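Local coordinates for PlaB phospholipase (Legionella pneumophila, PDB 6ZTI), which is a virulence-associated phospholipase of the alpha/beta-hydrolase class whose activity is controlled by tetramerization that depends on NAD(H), at residues Y191-Q203 / T212-T226. Sequence-based numbering, arbitrary orientation.
Sequences YSFVLTGQKIDRQ and TGESGSNGVVRVAAT. Unlike the reference sequence in segment 212-226: N218 (reference Asp). With SND (thionicotinamide-adenine-dinucleotide), chain I.
I200 meets the turn E214–S217 and its flanks just beyond the end of strand 191-197, in the central parallel sheet of an alpha/beta hydrolase; the contact is a worked example of a strand and the loop after it packed on the segment 212-226 through apolar contacts and water, with no direct hydrogen bond across. From CB, which lies above one face of the R202 guanidinium, displaced toward its rim, the side chain divides. CG2, anti to the backbone N, reaches T212 O at 3.7 Å, while CG1 runs beside G213. The tip, CD1, rests against the backbone of S217 to G219, touching G219 N at 3.3 Å and S217 O at 3.4 Å. That backbone follows a type II turn, E214–S217, and S217 OG bonds to E214 O and accepts from G219 N in an ST turn.

Nearer the strand, Q198 CB packs on V223 CG2, and T196 CG2 lies 3.7 Å from T226 OG1. The T226 hydroxyl itself is engaged by V223 O, in the carbonyl plane.

Water does the polar bridging. One molecule accepts from T196 OG1 and donates to G197 O and V221 O; another donates to both Q198 O and S217 O. Within 212-226, OD1 of N218, which differs from the reference sequence, accepts from V220 N (Asx turn) and also from V221 N (Asx motif), holding the loop in shape.

At the far end the loop reaches the dinucleotide pocket, completed by Y205 and by residues of a second subunit. R202 is also salt-bridged to E324; two waters link its NH1 and NH2 to G213 O, and its own carbonyl O accepts from thionicotinamide N7N at 3.1 Å, with an N-H...O angle of 163°.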
ATOM      1  N   TYR B 191     -15.610  -9.624 -42.208  1.00 10.11           N
ATOM      2  CA  TYR B 191     -16.629 -10.513 -41.667  1.00 17.27           C
ATOM      3  C   TYR B 191     -16.116 -11.034 -40.337  1.00 15.61           C
ATOM      4  O   TYR B 191     -15.156 -11.809 -40.293  1.00 11.38           O
ATOM      5  CB  TYR B 191     -16.948 -11.630 -42.658  1.00 12.39           C
ATOM      6  CG  TYR B 191     -17.539 -11.064 -43.925  1.00 19.19           C
ATOM      7  CD1 TYR B 191     -18.775 -10.424 -43.909  1.00 17.23           C
ATOM      8  CD2 TYR B 191     -16.853 -11.135 -45.133  1.00 11.75           C
ATOM      9  CE1 TYR B 191     -19.318  -9.872 -45.080  1.00 15.49           C
ATOM     10  CE2 TYR B 191     -17.374 -10.600 -46.269  1.00 15.63           C
ATOM     11  CZ  TYR B 191     -18.605  -9.967 -46.250  1.00 22.12           C
ATOM     12  OH  TYR B 191     -19.121  -9.437 -47.413  1.00 22.80           O
ATOM     13  N   SER B 192     -16.739 -10.567 -39.254  1.00 10.73           N
ATOM     14  CA  SER B 192     -16.322 -10.852 -37.894  1.00 10.52           C
ATOM     15  C   SER B 192     -17.314 -11.780 -37.199  1.00 13.13           C
ATOM     16  O   SER B 192     -18.531 -11.652 -37.376  1.00 12.34           O
ATOM     17  CB  SER B 192     -16.200  -9.542 -37.118  1.00 14.70           C
ATOM     18  OG  SER B 192     -15.615  -9.783 -35.859  1.00 14.49           O
ATOM     19  N   PHE B 193     -16.794 -12.707 -36.392  1.00 15.81           N
ATOM     20  CA  PHE B 193     -17.623 -13.704 -35.724  1.00  8.47           C
ATOM     21  C   PHE B 193     -17.078 -13.991 -34.333  1.00 10.09           C
ATOM     22  O   PHE B 193     -15.861 -14.001 -34.116  1.00 10.50           O
ATOM     23  CB  PHE B 193     -17.667 -15.042 -36.494  1.00 12.03           C
ATOM     24  CG  PHE B 193     -17.801 -14.895 -37.978  1.00 10.75           C
ATOM     25  CD1 PHE B 193     -16.722 -14.484 -38.749  1.00 11.06           C
ATOM     26  CD2 PHE B 193     -18.994 -15.203 -38.614  1.00 10.74           C
ATOM     27  CE1 PHE B 193     -16.844 -14.355 -40.114  1.00 13.56           C
ATOM     28  CE2 PHE B 193     -19.115 -15.086 -39.992  1.00 13.72           C
ATOM     29  CZ  PHE B 193     -18.041 -14.660 -40.740  1.00 10.48           C
ATOM     30  N   VAL B 194     -17.986 -14.267 -33.398  1.00  7.35           N
ATOM     31  CA  VAL B 194     -17.632 -14.755 -32.071  1.00  6.86           C
ATOM     32  C   VAL B 194     -18.269 -16.119 -31.877  1.00  6.88           C
ATOM     33  O   VAL B 194     -19.480 -16.283 -32.064  1.00  6.38           O
ATOM     34  CB  VAL B 194     -18.074 -13.790 -30.962  1.00 10.12           C
ATOM     35  CG1 VAL B 194     -17.917 -14.465 -29.590  1.00  7.91           C
ATOM     36  CG2 VAL B 194     -17.252 -12.479 -31.057  1.00  6.20           C
ATOM     37  N   LEU B 195     -17.455 -17.104 -31.550  1.00 11.15           N
ATOM     38  CA  LEU B 195     -17.955 -18.407 -31.156  1.00  6.54           C
ATOM     39  C   LEU B 195     -17.448 -18.714 -29.760  1.00  6.04           C
ATOM     40  O   LEU B 195     -16.292 -18.440 -29.441  1.00  8.36           O
ATOM     41  CB  LEU B 195     -17.505 -19.485 -32.141  1.00  7.48           C
ATOM     42  CG  LEU B 195     -17.892 -19.291 -33.611  1.00 15.42           C
ATOM     43  CD1 LEU B 195     -17.225 -20.350 -34.493  1.00 12.23           C
ATOM     44  CD2 LEU B 195     -19.379 -19.358 -33.805  1.00 21.91           C
ATOM     45  N   THR B 196     -18.312 -19.256 -28.912  1.00  8.06           N
ATOM     46  CA  THR B 196     -17.837 -19.679 -27.604  1.00  7.39           C
ATOM     47  C   THR B 196     -18.713 -20.815 -27.100  1.00 11.95           C
ATOM     48  O   THR B 196     -19.701 -21.201 -27.733  1.00  9.43           O
ATOM     49  CB  THR B 196     -17.816 -18.509 -26.620  1.00 10.72           C
ATOM     50  OG1 THR B 196     -17.050 -18.869 -25.464  1.00 10.78           O
ATOM     51  CG2 THR B 196     -19.202 -18.176 -26.232  1.00 11.09           C
ATOM     52  N   GLY B 197     -18.313 -21.371 -25.958  1.00  6.22           N
ATOM     53  CA  GLY B 197     -19.070 -22.412 -25.310  1.00  7.94           C
ATOM     54  C   GLY B 197     -19.317 -22.013 -23.868  1.00  6.49           C
ATOM     55  O   GLY B 197     -18.770 -21.021 -23.378  1.00  7.75           O
ATOM     56  N   GLN B 198     -20.141 -22.811 -23.192  1.00 10.33           N
ATOM     57  CA  GLN B 198     -20.483 -22.552 -21.797  1.00  9.27           C
ATOM     58  C   GLN B 198     -20.466 -23.826 -20.963  1.00 12.48           C
ATOM     59  O   GLN B 198     -21.204 -23.941 -19.976  1.00  8.80           O
ATOM     60  CB  GLN B 198     -21.847 -21.888 -21.682  1.00  6.55           C
ATOM     61  CG  GLN B 198     -22.954 -22.618 -22.368  1.00  6.87           C
ATOM     62  CD  GLN B 198     -24.273 -22.035 -21.979  1.00 10.19           C
ATOM     63  OE1 GLN B 198     -24.448 -20.815 -22.000  1.00 12.87           O
ATOM     64  NE2 GLN B 198     -25.196 -22.884 -21.575  1.00 12.15           N
ATOM     65  N   LYS B 199     -19.612 -24.769 -21.327  1.00  7.51           N
ATOM     66  CA  LYS B 199     -19.434 -26.019 -20.604  1.00 10.97           C
ATOM     67  C   LYS B 199     -18.211 -25.907 -19.696  1.00 13.62           C
ATOM     68  O   LYS B 199     -17.158 -25.438 -20.133  1.00 10.37           O
ATOM     69  CB  LYS B 199     -19.239 -27.173 -21.596  1.00 16.83           C
ATOM     70  CG  LYS B 199     -19.619 -28.538 -21.077  1.00 20.64           C
ATOM     71  CD  LYS B 199     -21.134 -28.688 -21.019  1.00 33.67           C
ATOM     72  CE  LYS B 199     -21.531 -30.123 -20.711  1.00 53.96           C
ATOM     73  NZ  LYS B 199     -22.941 -30.214 -20.236  1.00 50.83           N
ATOM     74  N   ILE B 200     -18.345 -26.321 -18.438  1.00  9.25           N
ATOM     75  CA  ILE B 200     -17.196 -26.415 -17.543  1.00  8.04           C
ATOM     76  C   ILE B 200     -16.563 -27.777 -17.749  1.00 13.51           C
ATOM     77  O   ILE B 200     -17.262 -28.797 -17.772  1.00 15.02           O
ATOM     78  CB  ILE B 200     -17.596 -26.230 -16.070  1.00  8.26           C
ATOM     79  CG1 ILE B 200     -18.295 -24.889 -15.846  1.00 11.88           C
ATOM     80  CG2 ILE B 200     -16.359 -26.366 -15.173  1.00  7.16           C
ATOM     81  CD1 ILE B 200     -17.503 -23.674 -16.309  1.00  9.62           C
ATOM     82  N   ASP B 201     -15.246 -27.807 -17.919  1.00 12.58           N
ATOM     83  CA  ASP B 201     -14.545 -29.085 -17.843  1.00 12.44           C
ATOM     84  C   ASP B 201     -14.324 -29.340 -16.356  1.00 12.92           C
ATOM     85  O   ASP B 201     -13.418 -28.775 -15.735  1.00 13.86           O
ATOM     86  CB  ASP B 201     -13.243 -29.096 -18.631  1.00 13.07           C
ATOM     87  CG  ASP B 201     -12.624 -30.501 -18.691  1.00 21.38           C
ATOM     88  OD1 ASP B 201     -12.950 -31.320 -17.811  1.00 20.20           O
ATOM     89  OD2 ASP B 201     -11.833 -30.804 -19.609  1.00 20.96           O
ATOM     90  N   ARG B 202     -15.172 -30.190 -15.780  1.00 10.34           N
ATOM     91  CA  ARG B 202     -15.252 -30.310 -14.329  1.00 17.71           C
ATOM     92  C   ARG B 202     -14.046 -31.016 -13.734  1.00 21.46           C
ATOM     93  O   ARG B 202     -13.884 -30.993 -12.508  1.00 15.93           O
ATOM     94  CB  ARG B 202     -16.559 -31.016 -13.955  1.00 16.99           C
ATOM     95  CG  ARG B 202     -17.776 -30.224 -14.445  1.00 16.61           C
ATOM     96  CD  ARG B 202     -19.017 -30.431 -13.606  1.00 17.80           C
ATOM     97  NE  ARG B 202     -20.073 -29.548 -14.064  1.00 15.11           N
ATOM     98  CZ  ARG B 202     -20.218 -28.290 -13.666  1.00 18.62           C
ATOM     99  NH1 ARG B 202     -19.381 -27.755 -12.782  1.00 11.26           N
ATOM    100  NH2 ARG B 202     -21.205 -27.562 -14.157  1.00 12.80           N
ATOM    101  N   GLN B 203     -13.202 -31.630 -14.569  1.00 15.47           N
ATOM    102  CA  GLN B 203     -11.931 -32.165 -14.099  0.56 20.89           C
ATOM    103  C   GLN B 203     -10.962 -31.070 -13.686  1.00 18.68           C
ATOM    104  O   GLN B 203      -9.990 -31.354 -12.983  1.00 22.27           O
ATOM    105  CB  GLN B 203     -11.263 -33.011 -15.187  0.56 25.32           C
ATOM    106  CG  GLN B 203     -12.030 -34.236 -15.601  0.56 22.11           C
ATOM    107  CD  GLN B 203     -11.189 -35.177 -16.452  0.56 26.94           C
ATOM    108  OE1 GLN B 203     -10.058 -34.852 -16.828  0.56 28.86           O
ATOM    109  NE2 GLN B 203     -11.733 -36.351 -16.750  0.56 26.68           N
ATOM    110  N   THR B 212     -13.565 -20.794 -11.660  1.00  6.15           N
ATOM    111  CA  THR B 212     -13.224 -21.837 -12.621  1.00  7.54           C
ATOM    112  C   THR B 212     -14.388 -22.775 -12.921  1.00  7.81           C
ATOM    113  O   THR B 212     -14.243 -23.647 -13.786  1.00  6.58           O
ATOM    114  CB  THR B 212     -12.034 -22.631 -12.119  1.00 10.11           C
ATOM    115  OG1 THR B 212     -12.337 -23.222 -10.852  1.00 11.21           O
ATOM    116  CG2 THR B 212     -10.827 -21.718 -11.968  1.00 15.88           C
ATOM    117  N   GLY B 213     -15.518 -22.637 -12.221  1.00  6.25           N
ATOM    118  CA  GLY B 213     -16.732 -23.376 -12.545  1.00  6.29           C
ATOM    119  C   GLY B 213     -17.977 -22.506 -12.656  1.00  8.99           C
ATOM    120  O   GLY B 213     -19.099 -23.015 -12.586  1.00 10.41           O
ATOM    121  N   GLU B 214     -17.799 -21.200 -12.860  1.00  8.39           N
ATOM    122  CA  GLU B 214     -18.911 -20.259 -12.784  1.00  5.15           C
ATOM    123  C   GLU B 214     -19.943 -20.522 -13.866  1.00  8.65           C
ATOM    124  O   GLU B 214     -19.609 -20.641 -15.051  1.00  6.08           O
ATOM    125  CB  GLU B 214     -18.387 -18.835 -12.912  1.00  4.81           C
ATOM    126  CG  GLU B 214     -19.415 -17.752 -12.780  1.00 15.35           C
ATOM    127  CD  GLU B 214     -18.787 -16.393 -12.976  1.00 15.43           C
ATOM    128  OE1 GLU B 214     -18.117 -16.197 -14.022  1.00 11.84           O
ATOM    129  OE2 GLU B 214     -18.909 -15.547 -12.064  1.00 12.54           O
ATOM    130  N   SER B 215     -21.203 -20.588 -13.451  1.00  6.87           N
ATOM    131  CA  SER B 215     -22.294 -20.786 -14.396  1.00  9.30           C
ATOM    132  C   SER B 215     -22.386 -19.575 -15.306  1.00  7.26           C
ATOM    133  O   SER B 215     -22.264 -18.433 -14.852  1.00 13.97           O
ATOM    134  CB  SER B 215     -23.607 -20.992 -13.649  1.00 24.22           C
ATOM    135  OG  SER B 215     -23.798 -19.945 -12.705  1.00 36.05           O
ATOM    136  N   GLY B 216     -22.598 -19.819 -16.597  1.00  7.56           N
ATOM    137  CA  GLY B 216     -22.554 -18.743 -17.569  1.00  6.11           C
ATOM    138  C   GLY B 216     -21.185 -18.481 -18.139  1.00  9.90           C
ATOM    139  O   GLY B 216     -21.020 -17.523 -18.908  1.00  7.78           O
ATOM    140  N   SER B 217     -20.205 -19.305 -17.794  1.00 10.02           N
ATOM    141  CA  SER B 217     -18.846 -19.191 -18.282  1.00  7.11           C
ATOM    142  C   SER B 217     -18.389 -20.557 -18.771  1.00 11.87           C
ATOM    143  O   SER B 217     -19.034 -21.581 -18.521  1.00 10.70           O
ATOM    144  CB  SER B 217     -17.900 -18.679 -17.195  1.00  9.17           C
ATOM    145  OG  SER B 217     -17.282 -19.764 -16.519  1.00 11.76           O
ATOM    146  N   ASN B 218     -17.259 -20.562 -19.478  1.00  4.96           N
ATOM    147  CA  ASN B 218     -16.600 -21.795 -19.896  1.00  6.49           C
ATOM    148  C   ASN B 218     -15.432 -22.158 -18.986  1.00 10.73           C
ATOM    149  O   ASN B 218     -14.593 -22.993 -19.354  1.00  7.60           O
ATOM    150  CB  ASN B 218     -16.124 -21.686 -21.346  1.00  6.69           C
ATOM    151  CG  ASN B 218     -15.053 -20.619 -21.542  1.00  8.52           C
ATOM    152  OD1 ASN B 218     -14.548 -20.041 -20.587  1.00  6.63           O
ATOM    153  ND2 ASN B 218     -14.694 -20.367 -22.798  1.00 11.51           N
ATOM    154  N   GLY B 219     -15.379 -21.562 -17.797  1.00  8.88           N
ATOM    155  CA  GLY B 219     -14.284 -21.726 -16.879  1.00  9.30           C
ATOM    156  C   GLY B 219     -13.311 -20.570 -16.879  1.00 10.30           C
ATOM    157  O   GLY B 219     -12.561 -20.414 -15.916  1.00 11.66           O
ATOM    158  N   VAL B 220     -13.302 -19.758 -17.937  1.00  5.92           N
ATOM    159  CA  VAL B 220     -12.354 -18.657 -18.034  1.00 11.68           C
ATOM    160  C   VAL B 220     -13.061 -17.374 -18.453  1.00  7.57           C
ATOM    161  O   VAL B 220     -12.790 -16.310 -17.898  1.00  7.63           O
ATOM    162  CB  VAL B 220     -11.217 -18.999 -19.015  1.00  8.24           C
ATOM    163  CG1 VAL B 220     -10.288 -17.813 -19.204  1.00 19.18           C
ATOM    164  CG2 VAL B 220     -10.455 -20.202 -18.535  1.00  6.80           C
ATOM    165  N   VAL B 221     -13.953 -17.452 -19.440  1.00 10.01           N
ATOM    166  CA  VAL B 221     -14.637 -16.281 -19.975  0.54  8.84           C
ATOM    167  C   VAL B 221     -16.135 -16.503 -19.890  1.00 10.61           C
ATOM    168  O   VAL B 221     -16.641 -17.562 -20.274  1.00 11.15           O
ATOM    169  CB  VAL B 221     -14.215 -15.977 -21.426  0.54 13.25           C
ATOM    170  CG1 VAL B 221     -12.802 -15.446 -21.462  0.54 13.67           C
ATOM    171  CG2 VAL B 221     -14.339 -17.219 -22.305  0.54  9.08           C
ATOM    172  N   ARG B 222     -16.841 -15.499 -19.396  1.00  8.74           N
ATOM    173  CA  ARG B 222     -18.288 -15.542 -19.376  1.00 11.42           C
ATOM    174  C   ARG B 222     -18.818 -15.364 -20.794  1.00  7.91           C
ATOM    175  O   ARG B 222     -18.286 -14.570 -21.571  1.00  5.66           O
ATOM    176  CB  ARG B 222     -18.816 -14.443 -18.455  1.00  9.31           C
ATOM    177  CG  ARG B 222     -18.276 -14.544 -17.030  1.00  9.60           C
ATOM    178  CD  ARG B 222     -18.417 -13.250 -16.278  1.00 10.28           C
ATOM    179  NE  ARG B 222     -18.323 -13.465 -14.841  1.00 10.98           N
ATOM    180  CZ  ARG B 222     -18.247 -12.499 -13.927  1.00 10.24           C
ATOM    181  NH1 ARG B 222     -18.236 -11.229 -14.292  1.00 11.40           N
ATOM    182  NH2 ARG B 222     -18.173 -12.812 -12.636  1.00  9.25           N
ATOM    183  N   VAL B 223     -19.868 -16.116 -21.139  1.00  7.58           N
ATOM    184  CA  VAL B 223     -20.490 -15.950 -22.454  1.00  9.00           C
ATOM    185  C   VAL B 223     -20.719 -14.473 -22.738  1.00  5.35           C
ATOM    186  O   VAL B 223     -20.425 -13.969 -23.825  1.00  7.93           O
ATOM    187  CB  VAL B 223     -21.810 -16.740 -22.538  1.00  7.68           C
ATOM    188  CG1 VAL B 223     -22.513 -16.486 -23.871  1.00 10.49           C
ATOM    189  CG2 VAL B 223     -21.583 -18.231 -22.342  1.00  8.45           C
ATOM    190  N   ALA B 224     -21.291 -13.762 -21.774  1.00  8.76           N
ATOM    191  CA  ALA B 224     -21.605 -12.366 -22.014  1.00  3.62           C
ATOM    192  C   ALA B 224     -20.353 -11.535 -22.253  1.00  7.02           C
ATOM    193  O   ALA B 224     -20.412 -10.533 -22.971  1.00 11.85           O
ATOM    194  CB  ALA B 224     -22.398 -11.783 -20.838  1.00  7.74           C
ATOM    195  N   ALA B 225     -19.217 -11.927 -21.674  1.00  5.20           N
ATOM    196  CA  ALA B 225     -17.988 -11.181 -21.906  1.00  5.14           C
ATOM    197  C   ALA B 225     -17.333 -11.491 -23.245  1.00  7.27           C
ATOM    198  O   ALA B 225     -16.341 -10.835 -23.589  1.00  7.12           O
ATOM    199  CB  ALA B 225     -16.975 -11.446 -20.803  1.00  6.10           C
ATOM    200  N   THR B 226     -17.844 -12.462 -24.009  1.00  6.79           N
ATOM    201  CA  THR B 226     -17.301 -12.699 -25.343  1.00  6.82           C
ATOM    202  C   THR B 226     -18.019 -11.892 -26.418  1.00  7.18           C
ATOM    203  O   THR B 226     -17.445 -11.643 -27.483  1.00  6.75           O
ATOM    204  CB  THR B 226     -17.380 -14.180 -25.747  1.00  5.74           C
ATOM    205  OG1 THR B 226     -18.743 -14.559 -25.994  1.00  4.55           O
ATOM    206  CG2 THR B 226     -16.788 -15.096 -24.703  1.00  6.21           C
TER
HETATM  207  PA  SND I 502     -18.673 -23.969  -4.501  1.00  9.04           P
HETATM  208  O1A SND I 502     -17.760 -24.875  -5.279  1.00  7.26           O
HETATM  209  O2A SND I 502     -19.394 -22.914  -5.312  1.00 12.64           O
HETATM  210  O5B SND I 502     -17.858 -23.237  -3.305  1.00 11.16           O
HETATM  211  C5B SND I 502     -18.392 -22.150  -2.522  1.00  7.25           C
HETATM  212  C4B SND I 502     -17.181 -21.465  -1.936  1.00 11.75           C
HETATM  213  O4B SND I 502     -16.389 -22.444  -1.221  1.00 12.75           O
HETATM  214  C3B SND I 502     -16.228 -20.848  -2.954  1.00  9.83           C
HETATM  215  O3B SND I 502     -15.521 -19.744  -2.409  1.00  7.58           O
HETATM  216  C2B SND I 502     -15.273 -22.001  -3.248  1.00  9.45           C
HETATM  217  O2B SND I 502     -14.019 -21.542  -3.734  1.00  5.34           O
HETATM  218  C1B SND I 502     -15.136 -22.615  -1.853  1.00  6.95           C
HETATM  219  N9A SND I 502     -14.800 -24.037  -1.830  1.00  5.77           N
HETATM  220  C8A SND I 502     -15.267 -25.016  -2.669  1.00  7.92           C
HETATM  221  N7A SND I 502     -14.776 -26.206  -2.426  1.00  9.25           N
HETATM  222  C5A SND I 502     -13.925 -25.999  -1.351  1.00  8.55           C
HETATM  223  C6A SND I 502     -13.081 -26.861  -0.627  1.00 10.05           C
HETATM  224  N6A SND I 502     -12.944 -28.162  -0.893  1.00  4.70           N
HETATM  225  N1A SND I 502     -12.362 -26.332   0.388  1.00  8.51           N
HETATM  226  C2A SND I 502     -12.480 -25.027   0.647  1.00 10.85           C
HETATM  227  N3A SND I 502     -13.227 -24.114   0.021  1.00  8.42           N
HETATM  228  C4A SND I 502     -13.933 -24.667  -0.971  1.00  8.33           C
HETATM  229  O3  SND I 502     -19.729 -24.765  -3.621  1.00 10.31           O
HETATM  230  PN  SND I 502     -20.606 -26.097  -3.719  1.00  9.38           P
HETATM  231  O1N SND I 502     -21.124 -26.218  -5.097  1.00 13.55           O
HETATM  232  O2N SND I 502     -21.558 -26.111  -2.589  1.00 13.91           O
HETATM  233  O5D SND I 502     -19.451 -27.170  -3.487  1.00  7.03           O
HETATM  234  C5D SND I 502     -19.703 -28.504  -3.023  1.00  5.95           C
HETATM  235  C4D SND I 502     -18.557 -29.353  -3.508  1.00  9.12           C
HETATM  236  O4D SND I 502     -18.614 -29.473  -4.949  1.00 11.82           O
HETATM  237  C3D SND I 502     -17.164 -28.813  -3.177  1.00  9.39           C
HETATM  238  O3D SND I 502     -16.366 -29.896  -2.724  1.00 11.25           O
HETATM  239  C2D SND I 502     -16.701 -28.216  -4.509  1.00  7.09           C
HETATM  240  O2D SND I 502     -15.291 -28.207  -4.694  1.00  8.85           O
HETATM  241  C1D SND I 502     -17.356 -29.177  -5.485  1.00  7.21           C
HETATM  242  N1N SND I 502     -17.559 -28.497  -6.797  1.00  9.34           N
HETATM  243  C2N SND I 502     -16.990 -29.085  -7.862  1.00 10.87           C
HETATM  244  C3N SND I 502     -17.192 -28.568  -9.125  1.00 10.24           C
HETATM  245  C7N SND I 502     -16.539 -29.175 -10.314  1.00 14.85           C
HETATM  246  S7N SND I 502     -16.875 -28.614 -11.843  1.00 32.04           S
HETATM  247  N7N SND I 502     -15.688 -30.155 -10.090  1.00 13.90           N
HETATM  248  C4N SND I 502     -17.993 -27.443  -9.261  1.00  6.44           C
HETATM  249  C5N SND I 502     -18.549 -26.847  -8.145  1.00 13.10           C
HETATM  250  C6N SND I 502     -18.316 -27.389  -6.909  1.00  9.15           C
HETATM  251  O   HOH W   1     -18.027 -18.191 -22.789  1.00  5.83           O
HETATM  252  O   HOH W   2     -15.852 -22.522 -24.711  1.00 11.13           O
HETATM  253  O   HOH W   3     -21.698 -22.336 -17.707  1.00 10.40           O
HETATM  254  O   HOH W   4     -13.744 -25.290 -17.897  1.00 10.65           O
HETATM  255  O   HOH W   5     -20.076 -25.358 -11.533  1.00 12.74           O
HETATM  256  O   HOH W   6     -21.692 -24.567 -13.618  1.00 25.26           O